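Local structure of enoyl-CoA hydratase/isomerase (Mycobacterium abscessus, 3QXZ) at residues A[152-156]-A[157-161]; A[167-171]-A[172-176]. The protein probably acts on enoyl-CoA thioesters as a hydratase or isomerase of the crotonase-like family. All blocks are in the same frame, centred on the assembly; numbering follows the deposited sequence.

Contact 1. Residues A[152-156]-A[157-161]; sequences RLVGT and AVAAE
Val154 and Val158 meet across a sharp bend in helix 151-165 of the crotonase-type fold, where the axes of segments 152-156 and 157-161 stand at 79° to each other. The turn falls at Gly155, whose backbone has a positive phi (81°) and departs from helical angles. On the tightly packed side the two valines cross at about a right angle. Val154 holds CG2 between its own N and carbonyl carbon (chi1 -61°), which brings this methyl over Val158 CB at 3.6 Å and beside Ala159 N at 3.5 Å, while CG1 of Val158 rests against the same branch. The methyl of Ala159 lies a little farther from it and instead leans on the carbonyl O of Gly155. From the bend onward, helical bonding runs from Ala159 N to Gly155 O (3.1 Å) and from Ala160 N to Thr156 O (2.8 Å). Leu179 and Thr177 of the same chain cover Val154, and a second subunit packs on Thr156, Ala157 and Ala160, so the bend is buried at a subunit interface. The looser side is hydrated: in place of a direct bond, a bridging water links the carbonyl of Val154 to the amide of Val158. It donates to Val154 O at 2.8 Å and accepts from Val158 N at 2.9 Å.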
loop_
_atom_site.group_PDB
_atom_site.type_symbol
_atom_site.label_atom_id
_atom_site.label_comp_id
_atom_site.label_asym_id
_atom_site.label_seq_id
_atom_site.Cartn_x
_atom_site.Cartn_y
_atom_site.Cartn_z
ATOM N N ARG A 152 3.786 1.667 4.019
ATOM C CA ARG A 152 3.906 2.090 2.613
ATOM C C ARG A 152 4.388 0.951 1.720
ATOM O O ARG A 152 4.415 1.119 0.494
ATOM C CB ARG A 152 4.825 3.298 2.509
ATOM C CG ARG A 152 4.121 4.578 2.887
ATOM C CD ARG A 152 5.091 5.781 3.048
ATOM N NE ARG A 152 4.340 6.992 3.366
ATOM C CZ ARG A 152 3.795 7.245 4.545
ATOM N NH1 ARG A 152 3.989 6.425 5.577
ATOM N NH2 ARG A 152 3.047 8.312 4.718
ATOM N N LEU A 153 4.738 -0.195 2.301
ATOM C CA LEU A 153 5.078 -1.403 1.551
ATOM C C LEU A 153 3.934 -2.413 1.589
ATOM O O LEU A 153 3.576 -2.983 0.565
ATOM C CB LEU A 153 6.333 -2.045 2.155
ATOM C CG LEU A 153 7.599 -1.211 2.024
ATOM C CD1 LEU A 153 8.696 -1.712 2.936
ATOM C CD2 LEU A 153 8.026 -1.241 0.537
ATOM N N VAL A 154 3.408 -2.683 2.782
ATOM C CA VAL A 154 2.597 -3.877 3.027
ATOM C C VAL A 154 1.188 -3.561 3.505
ATOM O O VAL A 154 0.395 -4.493 3.705
ATOM C CB VAL A 154 3.267 -4.832 4.055
ATOM C CG1 VAL A 154 4.614 -5.320 3.538
ATOM C CG2 VAL A 154 3.408 -4.170 5.446
ATOM N N GLY A 155 0.849 -2.283 3.655
ATOM C CA GLY A 155 -0.453 -1.902 4.191
ATOM C C GLY A 155 -0.485 -1.967 5.703
ATOM O O GLY A 155 0.419 -2.509 6.354
ATOM N N THR A 156 -1.545 -1.439 6.298
ATOM C CA THR A 156 -1.506 -1.244 7.744
ATOM C C THR A 156 -1.613 -2.519 8.563
ATOM O O THR A 156 -1.066 -2.565 9.670
ATOM C CB THR A 156 -2.583 -0.278 8.245
ATOM O OG1 THR A 156 -3.878 -0.794 7.932
ATOM C CG2 THR A 156 -2.385 1.116 7.667
ATOM N N ALA A 157 -2.291 -3.537 8.045
ATOM C CA ALA A 157 -2.497 -4.763 8.831
ATOM C C ALA A 157 -1.248 -5.601 8.938
ATOM O O ALA A 157 -0.879 -6.051 10.042
ATOM C CB ALA A 157 -3.656 -5.590 8.253
ATOM N N VAL A 158 -0.590 -5.835 7.809
ATOM C CA VAL A 158 0.691 -6.548 7.850
ATOM C C VAL A 158 1.689 -5.736 8.678
ATOM O O VAL A 158 2.446 -6.298 9.480
ATOM C CB VAL A 158 1.220 -6.902 6.445
ATOM C CG1 VAL A 158 2.577 -7.598 6.546
ATOM C CG2 VAL A 158 0.227 -7.846 5.720
ATOM N N ALA A 159 1.694 -4.405 8.514
ATOM C CA ALA A 159 2.592 -3.576 9.316
ATOM C C ALA A 159 2.294 -3.712 10.803
ATOM O O ALA A 159 3.222 -3.905 11.599
ATOM C CB ALA A 159 2.510 -2.125 8.885
ATOM N N ALA A 160 1.021 -3.643 11.187
ATOM C CA ALA A 160 0.671 -3.757 12.607
ATOM C C ALA A 160 1.099 -5.115 13.153
ATOM O O ALA A 160 1.603 -5.205 14.282
ATOM C CB ALA A 160 -0.832 -3.530 12.791
ATOM N N GLU A 161 0.871 -6.193 12.402
ATOM C CA GLU A 161 1.259 -7.516 12.901
ATOM C C GLU A 161 2.774 -7.558 13.126
ATOM O O GLU A 161 3.234 -7.986 14.193
ATOM C CB GLU A 161 0.878 -8.576 11.879
ATOM C CG GLU A 161 1.277 -9.980 12.291
ATOM C CD GLU A 161 1.010 -11.015 11.214
ATOM O OE1 GLU A 161 0.322 -10.744 10.222
ATOM O OE2 GLU A 161 1.552 -12.124 11.362
HETATM O O HOH W 1 -1.878 -4.855 5.349
#

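Contact 2. Residues A[167-171]-A[172-176]; sequences ASFSA and QRAVE. With K (potassium ion), chain E.
Ser170 caps helix 171-177 by accepting a nearly straight hydrogen bond (165°) from Arg173 N on its OG, at 3.0 Å. A chi1 of 69° swings the hydroxyl back over the helix start to meet this amide, which makes Ser170 a classic N-cap. Backbone bonds continue the turn, Ala174 N to Ser170 O and Val175 N to Ala171 O, both at 3.0 Å. Among the polar side chains, Gln172 bends at its second torsion and gives its NE2 to Glu176 OE2 at 3.0 Å; the oxygen lies nearly in the amide plane of Gln172 but is met on its anti side, with the donor well tilted (32°) from the carboxylate plane. In one of its two conformers, Arg173 reaches back extended, and its NH1 donates to a water that in turn donates to Ser168 O; its NH2 forms a salt bridge with Glu161 OE1 of helix 151-165. The apolar contact is small: the methyl of Ala174 sits at the edge of the Phe169 ring, near its plane, with CB 4.1 Å from CE2. Metal binding comes from Glu176, whose backbone O lies 2.9 Å from a potassium ion. Three waters and Glu176 O of each of the two other subunits complete its ligands, so the ion joins all three chains of the trimer. In the fold, Phe169 and Ala171 lie on Tyr131 of strand 131-132, Ala171 and Ala174 touch Leu125 of strand 122-126, and Ala171, Gln172 and Val175 pack on Cys183 of strand 182-184, the last of the main sheet.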
loop_
_atom_site.group_PDB
_atom_site.type_symbol
_atom_site.label_atom_id
_atom_site.label_comp_id
_atom_site.label_asym_id
_atom_site.label_seq_id
_atom_site.Cartn_x
_atom_site.Cartn_y
_atom_site.Cartn_z
ATOM N N ALA A 167 6.860 -10.617 15.386
ATOM C CA ALA A 167 7.005 -11.968 14.850
ATOM C C ALA A 167 7.942 -12.058 13.644
ATOM O O ALA A 167 8.097 -11.130 12.859
ATOM C CB ALA A 167 5.658 -12.550 14.508
ATOM N N SER A 168 8.562 -13.217 13.509
ATOM C CA SER A 168 9.407 -13.493 12.362
ATOM C C SER A 168 8.549 -13.747 11.131
ATOM O O SER A 168 7.371 -14.112 11.240
ATOM C CB SER A 168 10.321 -14.683 12.668
ATOM O OG SER A 168 11.122 -14.401 13.812
ATOM N N PHE A 169 9.128 -13.535 9.959
ATOM C CA PHE A 169 8.437 -13.746 8.686
ATOM C C PHE A 169 9.439 -14.230 7.661
ATOM O O PHE A 169 10.643 -13.958 7.772
ATOM C CB PHE A 169 7.688 -12.485 8.206
ATOM C CG PHE A 169 8.563 -11.248 8.058
ATOM C CD1 PHE A 169 8.821 -10.433 9.161
ATOM C CD2 PHE A 169 9.099 -10.895 6.824
ATOM C CE1 PHE A 169 9.602 -9.278 9.034
ATOM C CE2 PHE A 169 9.880 -9.743 6.683
ATOM C CZ PHE A 169 10.137 -8.937 7.806
ATOM N N SER A 170 8.949 -14.978 6.682
ATOM C CA SER A 170 9.814 -15.538 5.655
ATOM C C SER A 170 10.083 -14.563 4.511
ATOM O O SER A 170 9.326 -13.612 4.274
ATOM C CB SER A 170 9.189 -16.807 5.079
ATOM O OG SER A 170 8.031 -16.494 4.314
ATOM N N ALA A 171 11.144 -14.830 3.760
ATOM C CA ALA A 171 11.377 -14.100 2.513
ATOM C C ALA A 171 10.189 -14.170 1.567
ATOM O O ALA A 171 9.824 -13.176 0.924
ATOM C CB ALA A 171 12.621 -14.636 1.804
ATOM N N GLN A 172 9.579 -15.354 1.474
ATOM C CA GLN A 172 8.404 -15.525 0.604
ATOM C C GLN A 172 7.236 -14.630 1.034
ATOM O O GLN A 172 6.593 -14.003 0.200
ATOM C CB GLN A 172 7.982 -17.010 0.495
ATOM C CG GLN A 172 6.733 -17.249 -0.368
ATOM C CD GLN A 172 6.921 -16.925 -1.853
ATOM O OE1 GLN A 172 8.049 -16.914 -2.378
ATOM N NE2 GLN A 172 5.803 -16.674 -2.544
ATOM N N ARG A 173 6.954 -14.582 2.336
ATOM C CA ARG A 173 5.895 -13.697 2.789
ATOM C C ARG A 173 6.256 -12.225 2.555
ATOM O O ARG A 173 5.376 -11.431 2.224
ATOM C CB ARG A 173 5.511 -13.951 4.242
ATOM C CG ARG A 173 4.196 -13.290 4.597
ATOM C CD ARG A 173 3.910 -13.354 6.071
ATOM N NE ARG A 173 2.679 -12.626 6.329
ATOM C CZ ARG A 173 2.284 -12.244 7.536
ATOM N NH1 ARG A 173 3.050 -12.507 8.599
ATOM N NH2 ARG A 173 1.131 -11.586 7.664
ATOM N N ALA A 174 7.539 -11.880 2.672
ATOM C CA ALA A 174 7.977 -10.518 2.370
ATOM C C ALA A 174 7.673 -10.147 0.921
ATOM O O ALA A 174 7.241 -9.019 0.636
ATOM C CB ALA A 174 9.447 -10.365 2.686
ATOM N N VAL A 175 7.881 -11.075 -0.013
ATOM C CA VAL A 175 7.545 -10.804 -1.406
ATOM C C VAL A 175 6.037 -10.740 -1.601
ATOM O O VAL A 175 5.538 -9.827 -2.259
ATOM C CB VAL A 175 8.154 -11.869 -2.354
ATOM C CG1 VAL A 175 7.690 -11.656 -3.778
ATOM C CG2 VAL A 175 9.667 -11.851 -2.272
ATOM N N GLU A 176 5.303 -11.694 -1.023
ATOM C CA GLU A 176 3.838 -11.747 -1.181
ATOM C C GLU A 176 3.160 -10.465 -0.705
ATOM O O GLU A 176 2.185 -10.017 -1.293
ATOM C CB GLU A 176 3.244 -12.938 -0.419
ATOM C CG GLU A 176 3.609 -14.286 -1.042
ATOM C CD GLU A 176 3.334 -15.455 -0.125
ATOM O OE1 GLU A 176 2.962 -15.216 1.050
ATOM O OE2 GLU A 176 3.501 -16.617 -0.588
HETATM K K K E . -0.045 -8.468 -2.258
HETATM O O HOH W 2 5.003 -14.569 9.322
HETATM O O HOH W 3 -0.521 -8.563 0.486
HETATM O O HOH W 4 -2.142 -7.351 -3.815
HETATM O O HOH W 5 2.491 -7.489 -2.980
#

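In the fold
Coming from the N terminus, the chain leaves strand 131-132, passes helix 146-149 and enters helix 151-165, where contact 1 turns it through a bend. The next loop leads into helix 171-177, whose start contact 2 marks, before strand 182-184 returns to the sheet. Both are local and close no long loop: contact 1 stays within one helix, and contact 2 joins the following loop to the next helix's first turn. They run in series, neither nested nor crossed, with centres about 12 Å apart. A salt bridge, Glu161 OE1 to Arg173 NH2 at 2.8 Å in one arginine conformer, ties the successive helices together. Contact 1 faces neighbouring subunits; contact 2 sits against the sheet and the potassium site.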